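Local coordinates for protein putative alpha-N-acetylgalactosaminidase (PDB 3CC1) that probably hydrolyses terminal alpha-linked N-acetylgalactosamine residues from glycoconjugates, at residues H113-E125 / A140-G154. Residues are numbered along the deposited sequence; the frame is centred on the assembly and turned at random. Where two conformers were deposited one is given.
Sequences HIMRGIPRQAVYE and AHTNSICPWNTDMYG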
# COMPACT_ATOMS: atom_id res chain seq x y z
N HIS A 113 -21.91 27.44 4.68
CA HIS A 113 -20.54 27.08 5.08
C HIS A 113 -19.80 28.32 5.45
O HIS A 113 -19.92 29.34 4.80
CB HIS A 113 -19.74 26.40 3.95
CG HIS A 113 -20.12 24.99 3.67
ND1 HIS A 113 -19.20 24.04 3.26
CD2 HIS A 113 -21.33 24.37 3.66
CE1 HIS A 113 -19.83 22.88 3.09
NE2 HIS A 113 -21.12 23.06 3.31
N ILE A 114 -19.05 28.23 6.53
CA ILE A 114 -18.16 29.28 6.93
C ILE A 114 -16.73 28.72 6.99
O ILE A 114 -16.54 27.51 7.11
CB ILE A 114 -18.61 29.89 8.28
CG1 ILE A 114 -18.36 28.91 9.43
CG2 ILE A 114 -20.09 30.32 8.20
CD1 ILE A 114 -18.70 29.46 10.81
N MSE A 115 -15.74 29.62 6.91
CA MSE A 115 -14.35 29.32 7.15
C MSE A 115 -14.02 29.58 8.61
O MSE A 115 -14.51 30.54 9.25
CB MSE A 115 -13.46 30.23 6.29
CG MSE A 115 -13.70 30.08 4.81
SE MSE A 115 -12.98 28.42 4.09
CE MSE A 115 -11.11 28.62 4.65
N ARG A 116 -13.25 28.68 9.17
CA ARG A 116 -12.71 28.85 10.50
C ARG A 116 -12.00 30.18 10.61
O ARG A 116 -11.24 30.56 9.71
CB ARG A 116 -11.69 27.76 10.76
CG ARG A 116 -10.97 27.85 12.09
CD ARG A 116 -9.80 26.86 12.17
NE ARG A 116 -8.76 27.13 11.20
CZ ARG A 116 -7.65 27.83 11.45
NH1 ARG A 116 -7.45 28.35 12.64
NH2 ARG A 116 -6.75 28.02 10.52
N GLY A 117 -12.19 30.83 11.75
CA GLY A 117 -11.40 32.01 12.14
C GLY A 117 -12.12 33.34 12.03
O GLY A 117 -13.35 33.46 12.16
N ILE A 118 -11.32 34.36 11.78
CA ILE A 118 -11.77 35.72 11.75
C ILE A 118 -11.15 36.37 10.50
O ILE A 118 -10.03 36.08 10.16
CB ILE A 118 -11.31 36.48 13.03
CG1 ILE A 118 -11.88 37.90 13.08
CG2 ILE A 118 -9.76 36.51 13.15
CD1 ILE A 118 -11.71 38.60 14.44
N PRO A 119 -11.88 37.24 9.81
CA PRO A 119 -11.32 37.66 8.54
C PRO A 119 -10.04 38.44 8.69
O PRO A 119 -9.89 39.21 9.61
CB PRO A 119 -12.43 38.56 7.96
CG PRO A 119 -13.69 38.02 8.57
CD PRO A 119 -13.29 37.68 9.97
N ARG A 120 -9.12 38.26 7.76
CA ARG A 120 -7.91 39.03 7.81
C ARG A 120 -8.23 40.53 7.72
O ARG A 120 -7.52 41.37 8.23
CB ARG A 120 -7.01 38.62 6.64
CG ARG A 120 -6.53 37.18 6.72
CD ARG A 120 -5.36 37.01 5.77
NE ARG A 120 -5.00 35.62 5.65
CZ ARG A 120 -3.98 35.19 4.93
NH1 ARG A 120 -3.20 36.05 4.32
NH2 ARG A 120 -3.75 33.90 4.80
N GLN A 121 -9.30 40.82 7.00
CA GLN A 121 -9.81 42.16 6.79
C GLN A 121 -10.23 42.82 8.13
O GLN A 121 -10.03 44.03 8.32
CB GLN A 121 -10.97 42.11 5.83
CG GLN A 121 -11.49 43.48 5.42
CD GLN A 121 -12.54 43.35 4.31
OE1 GLN A 121 -12.27 42.81 3.25
NE2 GLN A 121 -13.73 43.86 4.55
N ALA A 122 -10.79 42.01 9.03
CA ALA A 122 -11.11 42.46 10.39
C ALA A 122 -9.83 42.76 11.15
O ALA A 122 -9.76 43.71 11.91
CB ALA A 122 -11.97 41.41 11.12
N VAL A 123 -8.81 41.97 10.94
CA VAL A 123 -7.55 42.16 11.67
C VAL A 123 -6.92 43.47 11.18
O VAL A 123 -6.51 44.31 11.96
CB VAL A 123 -6.63 40.92 11.56
CG1 VAL A 123 -5.27 41.24 12.14
CG2 VAL A 123 -7.27 39.69 12.27
N TYR A 124 -6.92 43.65 9.86
CA TYR A 124 -6.42 44.90 9.24
C TYR A 124 -7.12 46.11 9.82
O TYR A 124 -6.49 47.07 10.20
CB TYR A 124 -6.66 44.88 7.73
CG TYR A 124 -6.48 46.21 7.01
CD1 TYR A 124 -5.25 46.83 6.93
CD2 TYR A 124 -7.55 46.81 6.35
CE1 TYR A 124 -5.10 48.04 6.25
CE2 TYR A 124 -7.41 47.99 5.68
CZ TYR A 124 -6.19 48.60 5.62
OH TYR A 124 -6.10 49.79 4.94
N GLU A 125 -8.44 46.03 9.89
CA GLU A 125 -9.26 47.18 10.27
C GLU A 125 -9.29 47.30 11.78
O GLU A 125 -9.77 48.28 12.32
CB GLU A 125 -10.69 47.03 9.75
CG GLU A 125 -10.84 47.19 8.21
CD GLU A 125 -12.31 47.09 7.71
OE1 GLU A 125 -13.22 47.27 8.54
OE2 GLU A 125 -12.56 46.81 6.50
N ALA A 140 -6.76 37.54 17.20
CA ALA A 140 -6.33 36.77 16.03
C ALA A 140 -5.01 36.07 16.30
O ALA A 140 -4.17 36.50 17.09
CB ALA A 140 -6.23 37.64 14.75
N HIS A 141 -4.87 34.94 15.66
CA HIS A 141 -3.65 34.18 15.68
C HIS A 141 -3.12 34.21 14.26
O HIS A 141 -3.48 33.38 13.46
CB HIS A 141 -4.00 32.77 16.09
CG HIS A 141 -2.84 31.98 16.59
ND1 HIS A 141 -2.90 30.62 16.80
CD2 HIS A 141 -1.57 32.37 16.89
CE1 HIS A 141 -1.71 30.20 17.21
NE2 HIS A 141 -0.89 31.24 17.27
N THR A 142 -2.31 35.22 13.93
CA THR A 142 -1.98 35.50 12.54
C THR A 142 -1.02 34.46 11.93
O THR A 142 -0.83 34.42 10.72
CB THR A 142 -1.45 36.93 12.35
OG1 THR A 142 -0.32 37.11 13.18
CG2 THR A 142 -2.52 37.95 12.72
N ASN A 143 -0.44 33.61 12.77
CA ASN A 143 0.41 32.53 12.28
C ASN A 143 -0.42 31.28 11.97
O ASN A 143 0.12 30.27 11.54
CB ASN A 143 1.52 32.19 13.28
CG ASN A 143 1.02 31.49 14.53
OD1 ASN A 143 -0.19 31.39 14.78
ND2 ASN A 143 1.96 31.02 15.35
N SER A 144 -1.73 31.37 12.21
CA SER A 144 -2.67 30.30 11.86
C SER A 144 -3.41 30.71 10.59
O SER A 144 -4.28 31.58 10.60
CB SER A 144 -3.67 30.08 12.99
OG SER A 144 -4.58 29.05 12.65
N ILE A 145 -3.01 30.15 9.47
CA ILE A 145 -3.66 30.48 8.22
C ILE A 145 -4.17 29.22 7.55
O ILE A 145 -3.85 28.13 7.97
CB ILE A 145 -2.70 31.21 7.27
CG1 ILE A 145 -1.56 30.31 6.95
CG2 ILE A 145 -2.13 32.50 7.89
CD1 ILE A 145 -1.20 30.42 5.59
N CYS A 146 -4.95 29.38 6.51
CA CYS A 146 -5.48 28.28 5.76
C CYS A 146 -4.69 28.24 4.47
O CYS A 146 -4.58 29.27 3.81
CB CYS A 146 -6.95 28.47 5.45
SG CYS A 146 -7.58 27.22 4.29
N PRO A 147 -4.07 27.08 4.14
CA PRO A 147 -3.20 27.11 2.98
C PRO A 147 -3.91 27.18 1.65
O PRO A 147 -3.27 27.47 0.69
CB PRO A 147 -2.43 25.78 3.08
CG PRO A 147 -3.19 24.95 3.94
CD PRO A 147 -3.91 25.83 4.89
N TRP A 148 -5.22 27.00 1.61
CA TRP A 148 -5.93 26.96 0.33
C TRP A 148 -6.88 28.15 0.12
O TRP A 148 -7.58 28.25 -0.90
CB TRP A 148 -6.67 25.63 0.16
CG TRP A 148 -7.42 25.11 1.33
CD1 TRP A 148 -6.97 24.22 2.26
CD2 TRP A 148 -8.79 25.37 1.66
NE1 TRP A 148 -7.94 23.94 3.16
CE2 TRP A 148 -9.08 24.62 2.83
CE3 TRP A 148 -9.78 26.17 1.11
CZ2 TRP A 148 -10.33 24.65 3.45
CZ3 TRP A 148 -11.05 26.19 1.72
CH2 TRP A 148 -11.30 25.42 2.87
N ASN A 149 -6.84 29.08 1.07
CA ASN A 149 -7.72 30.24 1.08
C ASN A 149 -7.29 31.36 2.01
O ASN A 149 -7.15 31.17 3.22
CB ASN A 149 -9.13 29.77 1.45
CG ASN A 149 -10.07 30.91 1.71
OD1 ASN A 149 -10.03 31.52 2.79
ND2 ASN A 149 -10.93 31.20 0.74
N THR A 150 -7.11 32.55 1.43
CA THR A 150 -6.56 33.71 2.16
C THR A 150 -7.58 34.53 3.01
O THR A 150 -7.23 35.58 3.53
CB THR A 150 -5.89 34.73 1.18
OG1 THR A 150 -6.83 35.09 0.16
CG2 THR A 150 -4.67 34.13 0.50
N ASP A 151 -8.81 34.06 3.17
CA ASP A 151 -9.87 34.91 3.73
C ASP A 151 -9.65 35.23 5.22
O ASP A 151 -9.96 36.32 5.70
CB ASP A 151 -11.27 34.25 3.57
CG ASP A 151 -11.78 34.22 2.13
OD1 ASP A 151 -11.27 35.01 1.27
OD2 ASP A 151 -12.73 33.41 1.89
N MSE A 152 -9.16 34.26 5.97
CA MSE A 152 -9.18 34.32 7.44
C MSE A 152 -7.80 34.17 8.09
O MSE A 152 -6.83 33.68 7.49
CB MSE A 152 -10.08 33.23 8.03
CG MSE A 152 -11.36 32.85 7.26
SE MSE A 152 -12.63 34.30 7.18
CE MSE A 152 -13.66 33.95 8.81
N TYR A 153 -7.74 34.58 9.35
CA TYR A 153 -6.73 34.11 10.30
C TYR A 153 -7.49 33.28 11.34
O TYR A 153 -8.69 33.46 11.55
CB TYR A 153 -6.05 35.27 11.03
CG TYR A 153 -5.11 36.10 10.18
CD1 TYR A 153 -4.02 35.52 9.56
CD2 TYR A 153 -5.30 37.47 10.03
CE1 TYR A 153 -3.15 36.29 8.80
CE2 TYR A 153 -4.44 38.24 9.28
CZ TYR A 153 -3.37 37.65 8.67
OH TYR A 153 -2.53 38.42 7.90
N GLY A 154 -6.77 32.35 11.96
CA GLY A 154 -7.25 31.70 13.15
C GLY A 154 -7.56 32.66 14.28
O GLY A 154 -6.96 33.72 14.42
O HOH W 1 -5.83 31.92 5.53
O HOH W 2 -10.28 38.97 4.89
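The hydroxyl OG of S144 is gripped end-on by both terminal nitrogens of R116, NH1 at 3.0 Å and NH2 at 3.2 Å, with OG close to the guanidinium plane. The same nitrogens form salt bridges, NH1 with E198 and NH2 with D185, which should fix the rotation of the group. A bend at chi3 (64°) turns the otherwise extended R116 chain into this position.

Further on, I118 and Y153 form an antiparallel hydrogen-bonded pair, and I118 N reaches Y153 O at 2.8 Å. The backbone N of R120 then bonds to D151 O, while its side chain lies across the Y153 ring, CG standing 3.6 Å from the centroid and over the face. Guanidinium and ring planes are only 8° apart. R120 NE donates almost straight (171°) to M152 O, though it sits above that carbonyl's plane, and NH2 reaches water 1, which also accepts from C146 N. V123 CG2 meets the ring edge of Y153 and presses on A140 CB.

Before G117, selenomethionine M115 curls, bent at chi2 and chi3, so that SE lies 3.6 Å from W148 CH2, an oblique Met-aromatic contact, with CE beside C146 SG. In the conformer given, N149 OD1 accepts from D151 N, an Asx turn. M115 CB also packs tightly on CG of selenomethionine M152. R190 of a second subunit makes a cation-pi contact with W148.

At the heart of the contact is a small antiparallel sheet in which 152-155 lies between 118-119 and the weakly bonded 140-141, built in the loop that follows barrel strand 109-115 in a TIM-barrel glycosidase fold.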